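Tyrosine phosphatase (Orf virus, PDB 5NCR) acts as a homodimeric tyrosine phosphatase with triple substrate specificity, and is thought to let the virus evade host interferon signalling. Local coordinates at residues E41-V46 with P107-S112; N60-K65 with V116-A121; Y126-R131 with F144-K149. The protein carries 2 engineered substitutions. One frame throughout, in Å; residues are numbered along the deposited sequence.

Overall arrangement
Helix 7-15 and strands 29-30 and 35-38 lead into helix 40-47, the first element used by these contacts. Interaction 1 closes the loop from 46 to 107 by setting that helix against strand 108-111. Interaction 2 closes the loop from 65 to 116 by bringing loop 60-65 to segment 116-121, which runs into helix 118-134. The two contacts cross along the chain and touch: H111 O meets M61 N, and S112 OG meets S119 OG. Both reach the bound phosphate. Interaction 3 follows in series, about 20 Å from interaction 2 between centres. It closes a short loop and ties helix 118-134 to helix 140-158, on the opposite side of the chain's centre from interactions 1 and 2.

Interaction 1 (E41-V46 with P107-S112); sequences EDARAV and PTLVHS. Engineered in segment 107-112: S112 (natural residue Cys). With PO4 (phosphate ion), chain D.
A43 sits over the imidazole of H111. Its CB lies 3.4 Å from the ring centroid and only 8° off the ring normal, so this is a CH-pi contact centred on the face. The H111 side chain can be followed outward. From CB, a chi1 of 70° sets CG on the side flanked by both main-chain neighbours, which turns the ring under the helix. H111 CE1 and ND1 are each 3.5 Å from A43 CB. H111 CG and NE2 are each 3.6 Å from A43 CB, and H111 CD2 is 3.8 Å from it, the even spread of a methyl over the ring centre. At the far end, NE2 hydrogen-bonds Y66 OH, which limits the rotation of the ring. L109, two residues earlier on the same side of the strand, adds an apolar contact. Its CD2 lies 3.8 Å from both V46 CG2 and A43 CA. The L109 and V46 side chains run past each other, pointing opposite ways. H111 and S112 open the phosphatase signature loop. S112 is engineered and stands where the natural protein has Cys, the nucleophile position of this family. Its OG hydrogen-bonds phosphate O3 at 2.6 Å. In the fold, helix 40-47 lies across one side of the mixed sheet and runs roughly against strand 108-111. That strand sits between strands 35-38 and 57-60, while V110 and T108 pack on helix 90-103.

Interaction 2 (N60-K65 with V116-A121); sequences NMTMSK and VNRSGA. With PO4 (phosphate ion), chain D; SO4 (sulfate ion), chain E.
The R118 guanidinium has T62 OG1 over one face, 3.8 Å above the plane and off its centre, and an anion at each of two places on its edge. Phosphate and sulfate both lie near its plane. This is the arginine of the phosphate-binding P-loop, the HCX5R signature of the tyrosine and dual-specificity phosphatases. NE reaches phosphate O4 at 2.8 Å in a nearly straight bond (177°), and NH2 holds phosphate O1. The backbone N of R118 also donates to O4, so one residue grips that oxygen twice. A bend at chi3 (-79°) swings the guanidinium back to the ion. NH2 and NH1 also hold the sulfate, and NH1 has a further partner in L79 O. M63 N donates to sulfate O4 at 2.8 Å, so the sulfate bridges the two segments. Both ions probably come from the crystallisation liquor. In an Asx turn, T62 N donates to N60 OD1 from above the carbonyl plane; with N60 ND2 to S64 O, the side chain ties the loop at two points. M61 packs against R118 and S119: its O lies 3.3 Å from R118 CD, its SD 3.9 Å from S119 CA, and its CE 3.3 Å from R118 O.

Interaction 3 (Y126-R131 with F144-K149); sequences YVMHKR and FVYFLK
Y146 meets R131 on one ring face and M128 at its edge. The buried side of the contact is M128 with F147 and that edge of Y146. M128 SD lies 3.6 Å from Y146 CD2, in the plane of that ring, and 3.8 Å from F147 CD2, where the approach to the ring is oblique. Both are Met-aromatic contacts. Bends at chi2 and chi3 curl the methionine so that its sulfur fits between the two aromatic side chains. Helix 165-177 adds F175 and V176 around M128 and F147. The side nearer solvent, R131 and V127 with a water, is less buried, yet its ring contact is just as close. R131 CG stands 3.5 Å from the centroid of the Y146 ring, 12° off its normal, a CH-pi contact. With chi1 at -175° the R131 chain leaves its helix toward Y146, and the turn at chi2 carries it on across the ring. NH1 ends 3.4 Å from Y146 CE1, with the guanidinium and ring planes 37° apart. The water donates to V127 O at 2.8 Å and pairs with Y146 OH at 2.7 Å. Helix 140-158 also faces the second subunit, where F144 packs on L148 of that chain. No direct hydrogen bond joins the segments; besides the water link, one guanidinium face lies against Y146 CE1, so the contact rests mainly on dispersion, sulfur and ring contacts.

Interaction 1 (E41-V46 with P107-S112)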
loop_
_atom_site.group_PDB
_atom_site.type_symbol
_atom_site.label_atom_id
_atom_site.label_comp_id
_atom_site.label_asym_id
_atom_site.label_seq_id
_atom_site.Cartn_x
_atom_site.Cartn_y
_atom_site.Cartn_z
ATOM N N GLU B 41 -11.865 16.717 24.506
ATOM C CA GLU B 41 -12.263 16.070 25.759
ATOM C C GLU B 41 -11.044 15.765 26.635
ATOM O O GLU B 41 -11.095 16.005 27.841
ATOM C CB GLU B 41 -13.074 14.789 25.469
ATOM C CG GLU B 41 -14.402 15.060 24.775
ATOM C CD GLU B 41 -14.760 14.366 23.465
ATOM O OE1 GLU B 41 -14.251 13.254 23.179
ATOM O OE2 GLU B 41 -15.620 14.926 22.748
ATOM N N ASP B 42 -9.937 15.275 26.023
ATOM C CA ASP B 42 -8.704 14.979 26.754
ATOM C C ASP B 42 -8.042 16.266 27.234
ATOM O O ASP B 42 -7.571 16.336 28.376
ATOM C CB ASP B 42 -7.736 14.145 25.874
ATOM C CG ASP B 42 -8.310 12.823 25.387
ATOM O OD1 ASP B 42 -8.661 11.975 26.242
ATOM O OD2 ASP B 42 -8.390 12.628 24.155
ATOM N N ALA B 43 -8.033 17.298 26.368
ATOM C CA ALA B 43 -7.455 18.615 26.698
ATOM C C ALA B 43 -8.207 19.246 27.863
ATOM O O ALA B 43 -7.564 19.743 28.783
ATOM C CB ALA B 43 -7.496 19.543 25.492
ATOM N N ARG B 44 -9.556 19.175 27.848
ATOM C CA ARG B 44 -10.436 19.710 28.898
ATOM C C ARG B 44 -10.159 19.059 30.248
ATOM O O ARG B 44 -10.171 19.749 31.267
ATOM C CB ARG B 44 -11.909 19.529 28.517
ATOM C CG ARG B 44 -12.487 20.733 27.773
ATOM C CD ARG B 44 -14.007 20.693 27.694
ATOM N NE ARG B 44 -14.497 19.526 26.956
ATOM C CZ ARG B 44 -14.712 19.496 25.643
ATOM N NH1 ARG B 44 -14.494 20.579 24.903
ATOM N NH2 ARG B 44 -15.153 18.390 25.063
ATOM N N ALA B 45 -9.907 17.733 30.246
ATOM C CA ALA B 45 -9.605 16.950 31.447
ATOM C C ALA B 45 -8.277 17.403 32.066
ATOM O O ALA B 45 -8.207 17.560 33.281
ATOM C CB ALA B 45 -9.578 15.458 31.122
ATOM N N VAL B 46 -7.249 17.653 31.235
ATOM C CA VAL B 46 -5.929 18.161 31.663
ATOM C C VAL B 46 -6.115 19.525 32.364
ATOM O O VAL B 46 -5.672 19.698 33.499
ATOM C CB VAL B 46 -4.897 18.259 30.484
ATOM C CG1 VAL B 46 -3.567 18.867 30.941
ATOM C CG2 VAL B 46 -4.659 16.900 29.827
ATOM N N PRO B 107 5.888 15.435 29.596
ATOM C CA PRO B 107 4.656 14.836 29.035
ATOM C C PRO B 107 3.858 15.893 28.291
ATOM O O PRO B 107 3.603 16.991 28.815
ATOM C CB PRO B 107 3.921 14.312 30.274
ATOM C CG PRO B 107 5.000 14.193 31.336
ATOM C CD PRO B 107 5.894 15.366 31.070
ATOM N N THR B 108 3.591 15.609 27.009
ATOM C CA THR B 108 2.951 16.541 26.096
ATOM C C THR B 108 1.718 15.948 25.470
ATOM O O THR B 108 1.747 14.812 25.004
ATOM C CB THR B 108 3.971 16.980 25.034
ATOM O OG1 THR B 108 5.066 17.587 25.706
ATOM C CG2 THR B 108 3.381 17.929 23.963
ATOM N N LEU B 109 0.644 16.749 25.430
ATOM C CA LEU B 109 -0.593 16.368 24.778
ATOM C C LEU B 109 -0.830 17.210 23.509
ATOM O O LEU B 109 -1.065 18.409 23.591
ATOM C CB LEU B 109 -1.783 16.476 25.767
ATOM C CG LEU B 109 -3.163 16.146 25.168
ATOM C CD1 LEU B 109 -3.278 14.669 24.724
ATOM C CD2 LEU B 109 -4.273 16.577 26.090
ATOM N N VAL B 110 -0.803 16.558 22.342
ATOM C CA VAL B 110 -1.099 17.168 21.054
ATOM C C VAL B 110 -2.589 16.905 20.825
ATOM O O VAL B 110 -3.038 15.752 20.857
ATOM C CB VAL B 110 -0.227 16.597 19.914
ATOM C CG1 VAL B 110 -0.470 17.357 18.606
ATOM C CG2 VAL B 110 1.256 16.615 20.287
ATOM N N HIS B 111 -3.370 17.981 20.655
ATOM C CA HIS B 111 -4.818 17.800 20.521
ATOM C C HIS B 111 -5.465 18.761 19.524
ATOM O O HIS B 111 -4.923 19.819 19.188
ATOM C CB HIS B 111 -5.508 17.884 21.908
ATOM C CG HIS B 111 -5.491 19.270 22.470
ATOM N ND1 HIS B 111 -6.520 20.172 22.209
ATOM C CD2 HIS B 111 -4.532 19.903 23.189
ATOM C CE1 HIS B 111 -6.169 21.303 22.806
ATOM N NE2 HIS B 111 -4.996 21.184 23.430
ATOM N N SER B 112 -6.650 18.353 19.057
ATOM C CA SER B 112 -7.547 19.082 18.160
ATOM C C SER B 112 -8.926 18.531 18.500
ATOM O O SER B 112 -9.001 17.513 19.153
ATOM C CB SER B 112 -7.157 18.898 16.691
ATOM O OG SER B 112 -6.999 17.536 16.359
HETATM P P PO4 D . -9.780 17.142 14.192
HETATM O O1 PO4 D . -11.011 18.062 14.623
HETATM O O2 PO4 D . -10.247 16.068 13.112
HETATM O O3 PO4 D . -9.178 16.391 15.465
HETATM O O4 PO4 D . -8.680 17.984 13.602
#

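Interaction 2 (N60-K65 with V116-A121)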
loop_
_atom_site.group_PDB
_atom_site.type_symbol
_atom_site.label_atom_id
_atom_site.label_comp_id
_atom_site.label_asym_id
_atom_site.label_seq_id
_atom_site.Cartn_x
_atom_site.Cartn_y
_atom_site.Cartn_z
ATOM N N ASN B 60 -2.047 22.791 21.096
ATOM C CA ASN B 60 -3.406 23.092 20.662
ATOM C C ASN B 60 -3.471 23.413 19.190
ATOM O O ASN B 60 -3.007 24.465 18.745
ATOM C CB ASN B 60 -3.994 24.225 21.513
ATOM C CG ASN B 60 -5.383 24.647 21.114
ATOM O OD1 ASN B 60 -6.140 23.897 20.503
ATOM N ND2 ASN B 60 -5.762 25.843 21.495
ATOM N N MET B 61 -4.093 22.532 18.435
ATOM C CA MET B 61 -4.187 22.732 17.000
ATOM C C MET B 61 -5.582 23.076 16.524
ATOM O O MET B 61 -5.938 22.834 15.377
ATOM C CB MET B 61 -3.594 21.545 16.296
ATOM C CG MET B 61 -2.133 21.491 16.556
ATOM S SD MET B 61 -1.496 19.967 16.030
ATOM C CE MET B 61 -1.115 20.378 14.319
ATOM N N THR B 62 -6.322 23.756 17.369
ATOM C CA THR B 62 -7.684 24.201 17.094
ATOM C C THR B 62 -7.616 25.699 16.905
ATOM O O THR B 62 -6.588 26.291 17.199
ATOM C CB THR B 62 -8.567 23.704 18.273
ATOM O OG1 THR B 62 -8.702 22.274 18.169
ATOM C CG2 THR B 62 -9.935 24.363 18.395
ATOM N N MET B 63 -8.706 26.310 16.449
ATOM C CA MET B 63 -8.795 27.750 16.229
ATOM C C MET B 63 -8.897 28.550 17.512
ATOM O O MET B 63 -8.375 29.666 17.560
ATOM C CB MET B 63 -9.978 28.079 15.298
ATOM C CG MET B 63 -9.778 27.577 13.853
ATOM S SD MET B 63 -8.366 28.308 13.030
ATOM C CE MET B 63 -8.904 30.024 12.942
ATOM N N SER B 64 -9.568 27.992 18.539
ATOM C CA SER B 64 -9.808 28.648 19.827
ATOM C C SER B 64 -8.664 28.489 20.802
ATOM O O SER B 64 -8.239 27.363 21.094
ATOM C CB SER B 64 -11.109 28.153 20.465
ATOM O OG SER B 64 -12.248 28.828 19.958
ATOM N N LYS B 65 -8.193 29.629 21.338
ATOM C CA LYS B 65 -7.133 29.692 22.341
ATOM C C LYS B 65 -7.774 29.447 23.718
ATOM O O LYS B 65 -8.986 29.602 23.863
ATOM C CB LYS B 65 -6.456 31.082 22.296
ATOM C CG LYS B 65 -5.101 31.171 22.990
ATOM C CD LYS B 65 -4.790 32.593 23.450
ATOM C CE LYS B 65 -3.913 32.608 24.687
ATOM N NZ LYS B 65 -3.144 33.876 24.814
ATOM N N VAL B 116 -8.499 13.715 15.584
ATOM C CA VAL B 116 -8.351 12.924 14.365
ATOM C C VAL B 116 -7.392 13.523 13.338
ATOM O O VAL B 116 -6.391 12.879 13.019
ATOM C CB VAL B 116 -9.741 12.603 13.714
ATOM C CG1 VAL B 116 -9.584 11.869 12.370
ATOM C CG2 VAL B 116 -10.647 11.825 14.667
ATOM N N ASN B 117 -7.722 14.703 12.778
ATOM C CA ASN B 117 -6.991 15.237 11.640
ATOM C C ASN B 117 -5.839 16.203 11.921
ATOM O O ASN B 117 -4.739 15.919 11.476
ATOM C CB ASN B 117 -7.956 15.872 10.655
ATOM C CG ASN B 117 -8.912 14.873 10.070
ATOM O OD1 ASN B 117 -10.106 15.044 10.174
ATOM N ND2 ASN B 117 -8.448 13.815 9.457
ATOM N N ARG B 118 -6.071 17.327 12.608
ATOM C CA ARG B 118 -4.989 18.301 12.859
ATOM C C ARG B 118 -3.917 17.727 13.776
ATOM O O ARG B 118 -2.747 17.670 13.387
ATOM C CB ARG B 118 -5.555 19.645 13.354
ATOM C CG ARG B 118 -6.483 20.281 12.313
ATOM C CD ARG B 118 -7.387 21.341 12.870
ATOM N NE ARG B 118 -8.531 20.778 13.574
ATOM C CZ ARG B 118 -9.474 21.492 14.180
ATOM N NH1 ARG B 118 -9.431 22.817 14.157
ATOM N NH2 ARG B 118 -10.459 20.889 14.822
ATOM N N SER B 119 -4.343 17.188 14.921
ATOM C CA SER B 119 -3.458 16.550 15.889
ATOM C C SER B 119 -2.924 15.230 15.347
ATOM O O SER B 119 -1.770 14.893 15.622
ATOM C CB SER B 119 -4.165 16.354 17.226
ATOM O OG SER B 119 -5.343 15.588 17.040
ATOM N N GLY B 120 -3.762 14.489 14.617
ATOM C CA GLY B 120 -3.358 13.248 13.971
ATOM C C GLY B 120 -2.210 13.513 12.992
ATOM O O GLY B 120 -1.229 12.772 12.983
ATOM N N ALA B 121 -2.280 14.630 12.218
ATOM C CA ALA B 121 -1.206 14.996 11.279
ATOM C C ALA B 121 0.108 15.288 12.000
ATOM O O ALA B 121 1.157 14.801 11.590
ATOM C CB ALA B 121 -1.628 16.179 10.415
HETATM P P PO4 D . -9.780 17.142 14.192
HETATM O O1 PO4 D . -11.011 18.062 14.623
HETATM O O2 PO4 D . -10.247 16.068 13.112
HETATM O O3 PO4 D . -9.178 16.391 15.465
HETATM O O4 PO4 D . -8.680 17.984 13.602
HETATM S S SO4 E . -12.307 24.363 15.497
HETATM O O1 SO4 E . -13.117 25.184 14.576
HETATM O O2 SO4 E . -12.854 24.467 16.858
HETATM O O3 SO4 E . -12.364 22.965 15.018
HETATM O O4 SO4 E . -10.918 24.841 15.506
#

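Interaction 3 (Y126-R131 with F144-K149)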
loop_
_atom_site.group_PDB
_atom_site.type_symbol
_atom_site.label_atom_id
_atom_site.label_comp_id
_atom_site.label_asym_id
_atom_site.label_seq_id
_atom_site.Cartn_x
_atom_site.Cartn_y
_atom_site.Cartn_z
ATOM N N TYR B 126 5.397 13.417 13.643
ATOM C CA TYR B 126 6.339 13.154 14.729
ATOM C C TYR B 126 6.838 11.691 14.778
ATOM O O TYR B 126 8.028 11.456 14.995
ATOM C CB TYR B 126 5.754 13.605 16.062
ATOM C CG TYR B 126 6.670 13.288 17.223
ATOM C CD1 TYR B 126 7.954 13.808 17.285
ATOM C CD2 TYR B 126 6.291 12.383 18.204
ATOM C CE1 TYR B 126 8.828 13.457 18.313
ATOM C CE2 TYR B 126 7.138 12.067 19.268
ATOM C CZ TYR B 126 8.410 12.597 19.313
ATOM O OH TYR B 126 9.250 12.239 20.340
ATOM N N VAL B 127 5.941 10.735 14.558
ATOM C CA VAL B 127 6.276 9.312 14.511
ATOM C C VAL B 127 7.225 9.038 13.319
ATOM O O VAL B 127 8.201 8.308 13.476
ATOM C CB VAL B 127 5.006 8.429 14.517
ATOM C CG1 VAL B 127 5.368 6.970 14.241
ATOM C CG2 VAL B 127 4.271 8.546 15.871
ATOM N N MET B 128 6.972 9.670 12.172
ATOM C CA MET B 128 7.823 9.549 10.968
ATOM C C MET B 128 9.187 10.161 11.243
ATOM O O MET B 128 10.211 9.506 11.022
ATOM C CB MET B 128 7.180 10.227 9.733
ATOM C CG MET B 128 5.985 9.466 9.152
ATOM S SD MET B 128 6.295 7.730 8.665
ATOM C CE MET B 128 7.576 7.931 7.357
ATOM N N HIS B 129 9.198 11.371 11.822
ATOM C CA HIS B 129 10.418 12.078 12.201
ATOM C C HIS B 129 11.262 11.261 13.179
ATOM O O HIS B 129 12.477 11.175 13.007
ATOM C CB HIS B 129 10.076 13.420 12.843
ATOM C CG HIS B 129 11.285 14.187 13.260
ATOM N ND1 HIS B 129 11.665 14.267 14.594
ATOM C CD2 HIS B 129 12.184 14.855 12.506
ATOM C CE1 HIS B 129 12.758 15.011 14.604
ATOM N NE2 HIS B 129 13.105 15.386 13.376
ATOM N N LYS B 130 10.624 10.675 14.199
ATOM C CA LYS B 130 11.312 9.884 15.206
ATOM C C LYS B 130 11.977 8.653 14.587
ATOM O O LYS B 130 13.132 8.377 14.881
ATOM C CB LYS B 130 10.345 9.527 16.347
ATOM C CG LYS B 130 10.989 8.716 17.448
ATOM C CD LYS B 130 10.181 8.699 18.717
ATOM C CE LYS B 130 10.750 7.645 19.668
ATOM N NZ LYS B 130 10.537 6.241 19.192
ATOM N N ARG B 131 11.268 7.966 13.689
ATOM C CA ARG B 131 11.792 6.798 12.977
ATOM C C ARG B 131 12.995 7.167 12.111
ATOM O O ARG B 131 14.011 6.460 12.160
ATOM C CB ARG B 131 10.694 6.143 12.127
ATOM C CG ARG B 131 11.125 4.837 11.435
ATOM C CD ARG B 131 11.613 3.800 12.436
ATOM N NE ARG B 131 11.947 2.544 11.796
ATOM C CZ ARG B 131 11.539 1.365 12.239
ATOM N NH1 ARG B 131 10.782 1.284 13.328
ATOM N NH2 ARG B 131 11.891 0.253 11.605
ATOM N N PHE B 144 7.984 4.558 2.607
ATOM C CA PHE B 144 6.646 4.325 2.050
ATOM C C PHE B 144 5.897 3.274 2.858
ATOM O O PHE B 144 4.768 3.503 3.275
ATOM C CB PHE B 144 6.754 3.936 0.539
ATOM C CG PHE B 144 5.450 3.585 -0.161
ATOM C CD1 PHE B 144 4.732 2.446 0.194
ATOM C CD2 PHE B 144 4.960 4.378 -1.197
ATOM C CE1 PHE B 144 3.533 2.121 -0.454
ATOM C CE2 PHE B 144 3.775 4.036 -1.861
ATOM C CZ PHE B 144 3.069 2.917 -1.482
ATOM N N VAL B 145 6.530 2.129 3.072
ATOM C CA VAL B 145 5.970 0.995 3.805
ATOM C C VAL B 145 5.838 1.339 5.317
ATOM O O VAL B 145 4.861 0.948 5.946
ATOM C CB VAL B 145 6.809 -0.286 3.556
ATOM C CG1 VAL B 145 6.392 -1.407 4.506
ATOM C CG2 VAL B 145 6.685 -0.747 2.101
ATOM N N TYR B 146 6.820 2.049 5.881
ATOM C CA TYR B 146 6.758 2.421 7.285
ATOM C C TYR B 146 5.576 3.363 7.510
ATOM O O TYR B 146 4.888 3.212 8.504
ATOM C CB TYR B 146 8.081 3.023 7.803
ATOM C CG TYR B 146 8.030 3.346 9.286
ATOM C CD1 TYR B 146 8.250 2.357 10.246
ATOM C CD2 TYR B 146 7.663 4.615 9.732
ATOM C CE1 TYR B 146 8.131 2.635 11.615
ATOM C CE2 TYR B 146 7.528 4.897 11.092
ATOM C CZ TYR B 146 7.761 3.904 12.030
ATOM O OH TYR B 146 7.633 4.213 13.365
ATOM N N PHE B 147 5.336 4.322 6.571
ATOM C CA PHE B 147 4.240 5.276 6.677
ATOM C C PHE B 147 2.920 4.486 6.660
ATOM O O PHE B 147 2.044 4.729 7.476
ATOM C CB PHE B 147 4.272 6.268 5.509
ATOM C CG PHE B 147 3.287 7.417 5.660
ATOM C CD1 PHE B 147 1.926 7.234 5.397
ATOM C CD2 PHE B 147 3.732 8.695 5.987
ATOM C CE1 PHE B 147 1.022 8.303 5.515
ATOM C CE2 PHE B 147 2.824 9.748 6.164
ATOM C CZ PHE B 147 1.479 9.554 5.896
ATOM N N LEU B 148 2.805 3.553 5.727
ATOM C CA LEU B 148 1.663 2.682 5.553
ATOM C C LEU B 148 1.341 1.873 6.830
ATOM O O LEU B 148 0.217 1.954 7.329
ATOM C CB LEU B 148 1.904 1.749 4.357
ATOM C CG LEU B 148 0.829 0.743 4.054
ATOM C CD1 LEU B 148 -0.529 1.421 3.761
ATOM C CD2 LEU B 148 1.254 -0.141 2.941
ATOM N N LYS B 149 2.326 1.132 7.349
ATOM C CA LYS B 149 2.208 0.276 8.528
ATOM C C LYS B 149 1.840 1.131 9.760
ATOM O O LYS B 149 0.924 0.764 10.477
ATOM C CB LYS B 149 3.523 -0.492 8.730
ATOM C CG LYS B 149 3.600 -1.433 9.927
ATOM C CD LYS B 149 4.896 -2.276 9.853
ATOM C CE LYS B 149 5.540 -2.583 11.190
ATOM N NZ LYS B 149 4.915 -3.754 11.851
HETATM O O HOH W 1 8.544 6.069 15.097
#